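Local coordinates for heterokaryon incompatibility protein S (Podospora anserina, PDB 2WVO) that governs heterokaryon incompatibility in a filamentous fungus, triggering a lethal reaction when it meets the prion form of its incompatible partner protein, at residues L12-L17 with Q78-I83. Numbering follows the deposited sequence.
Sequences LGVAGL and QLAKSI
A single water links K81 to L12 across the contact: K81 NZ donates to it at 2.8 Å, and the water in turn donates to the backbone carbonyl O of L12, 2.7 Å away, in the turn that leads into helix 14-23. The ammonium NZ of K81 has a second polar partner in E85 OE1, a salt bridge within helix 75-104. This is a small worked case of how two helices of the mainly helical HeLo domain meet, with apolar atoms close to the backbones and a solvent bridge at the margin. G13 occupies the N-cap of helix 14-23, and its carbonyl O accepts the first-turn bond from L17 N.

By CA position V14 and K81 are the nearest pair, 5.0 Å apart. The two methyls of V14 divide the work: CG2 rests against K81 CB at 3.8 Å, whereas CG1 reaches A80 CB at 4.1 Å. Beyond the segments, V14 also packs on V77 and F67, and A80 also touches L170 of helix 153-172.

K81 sends CG anti to its own backbone nitrogen (chi1 -176°), then bends at each later torsion, which carries the chain past L17 toward the carbonyl of L12. The L17 side chain crosses this aliphatic stem at a slant, its CD1 methyl lying 3.9 Å from K81 CG and 4.1 Å from K81 NZ.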
loop_
_atom_site.group_PDB
_atom_site.type_symbol
_atom_site.label_atom_id
_atom_site.label_comp_id
_atom_site.label_asym_id
_atom_site.label_seq_id
_atom_site.Cartn_x
_atom_site.Cartn_y
_atom_site.Cartn_z
ATOM N N LEU A 12 16.120 14.297 3.748
ATOM C CA LEU A 12 16.891 13.334 4.535
ATOM C C LEU A 12 17.664 12.318 3.676
ATOM O O LEU A 12 17.303 12.059 2.525
ATOM C CB LEU A 12 15.974 12.610 5.526
ATOM C CG LEU A 12 15.242 13.505 6.525
ATOM C CD1 LEU A 12 14.349 12.682 7.445
ATOM C CD2 LEU A 12 16.237 14.378 7.330
ATOM N N GLY A 13 18.741 11.771 4.238
ATOM C CA GLY A 13 19.407 10.611 3.644
ATOM C C GLY A 13 18.733 9.345 4.155
ATOM O O GLY A 13 17.778 9.430 4.920
ATOM N N VAL A 14 19.223 8.178 3.737
ATOM C CA VAL A 14 18.713 6.880 4.232
ATOM C C VAL A 14 18.617 6.832 5.760
ATOM O O VAL A 14 17.581 6.435 6.304
ATOM C CB VAL A 14 19.560 5.669 3.729
ATOM C CG1 VAL A 14 18.974 4.345 4.225
ATOM C CG2 VAL A 14 19.675 5.656 2.201
ATOM N N ALA A 15 19.682 7.251 6.453
ATOM C CA ALA A 15 19.731 7.178 7.921
ATOM C C ALA A 15 18.593 7.933 8.600
ATOM O O ALA A 15 17.948 7.386 9.486
ATOM C CB ALA A 15 21.111 7.663 8.464
ATOM N N GLY A 16 18.363 9.186 8.195
ATOM C CA GLY A 16 17.283 10.004 8.752
ATOM C C GLY A 16 15.900 9.423 8.464
ATOM O O GLY A 16 14.997 9.484 9.303
ATOM N N LEU A 17 15.731 8.891 7.257
ATOM C CA LEU A 17 14.488 8.248 6.840
ATOM C C LEU A 17 14.217 6.967 7.638
ATOM O O LEU A 17 13.103 6.755 8.124
ATOM C CB LEU A 17 14.519 7.971 5.329
ATOM C CG LEU A 17 14.348 9.192 4.408
ATOM C CD1 LEU A 17 14.954 8.935 3.013
ATOM C CD2 LEU A 17 12.875 9.638 4.320
ATOM N N GLN A 78 20.656 3.667 -2.996
ATOM C CA GLN A 78 19.470 4.142 -3.707
ATOM C C GLN A 78 18.266 3.232 -3.496
ATOM O O GLN A 78 17.158 3.716 -3.246
ATOM C CB GLN A 78 19.758 4.299 -5.200
ATOM C CG GLN A 78 20.693 5.462 -5.498
ATOM C CD GLN A 78 21.061 5.595 -6.967
ATOM O OE1 GLN A 78 21.796 6.503 -7.337
ATOM N NE2 GLN A 78 20.573 4.688 -7.799
ATOM N N LEU A 79 18.485 1.923 -3.591
ATOM C CA LEU A 79 17.444 0.943 -3.271
ATOM C C LEU A 79 16.963 1.100 -1.824
ATOM O O LEU A 79 15.774 1.200 -1.588
ATOM C CB LEU A 79 17.947 -0.484 -3.520
ATOM C CG LEU A 79 17.776 -1.081 -4.921
ATOM C CD1 LEU A 79 18.956 -1.959 -5.310
ATOM C CD2 LEU A 79 16.480 -1.881 -5.002
ATOM N N ALA A 80 17.893 1.123 -0.874
ATOM C CA ALA A 80 17.582 1.327 0.541
ATOM C C ALA A 80 16.730 2.579 0.791
ATOM O O ALA A 80 15.781 2.535 1.576
ATOM C CB ALA A 80 18.861 1.358 1.389
ATOM N N LYS A 81 17.063 3.677 0.117
ATOM C CA LYS A 81 16.340 4.940 0.267
ATOM C C LYS A 81 14.882 4.839 -0.196
ATOM O O LYS A 81 13.968 5.360 0.447
ATOM C CB LYS A 81 17.075 6.066 -0.473
ATOM C CG LYS A 81 16.454 7.460 -0.314
ATOM C CD LYS A 81 17.520 8.562 -0.351
ATOM C CE LYS A 81 17.090 9.802 -1.144
ATOM N NZ LYS A 81 15.834 10.475 -0.731
ATOM N N SER A 82 14.681 4.164 -1.317
ATOM C CA SER A 82 13.370 3.961 -1.894
ATOM C C SER A 82 12.515 3.115 -0.948
ATOM O O SER A 82 11.377 3.463 -0.645
ATOM C CB SER A 82 13.533 3.270 -3.247
ATOM O OG SER A 82 12.270 2.956 -3.795
ATOM N N ILE A 83 13.104 2.028 -0.452
ATOM C CA ILE A 83 12.413 1.094 0.436
ATOM C C ILE A 83 11.927 1.762 1.730
ATOM O O ILE A 83 10.795 1.574 2.166
ATOM C CB ILE A 83 13.337 -0.115 0.767
ATOM C CG1 ILE A 83 13.383 -1.078 -0.422
ATOM C CG2 ILE A 83 12.843 -0.829 2.025
ATOM C CD1 ILE A 83 14.658 -1.936 -0.504
HETATM O O HOH W 1 15.644 12.936 0.610
#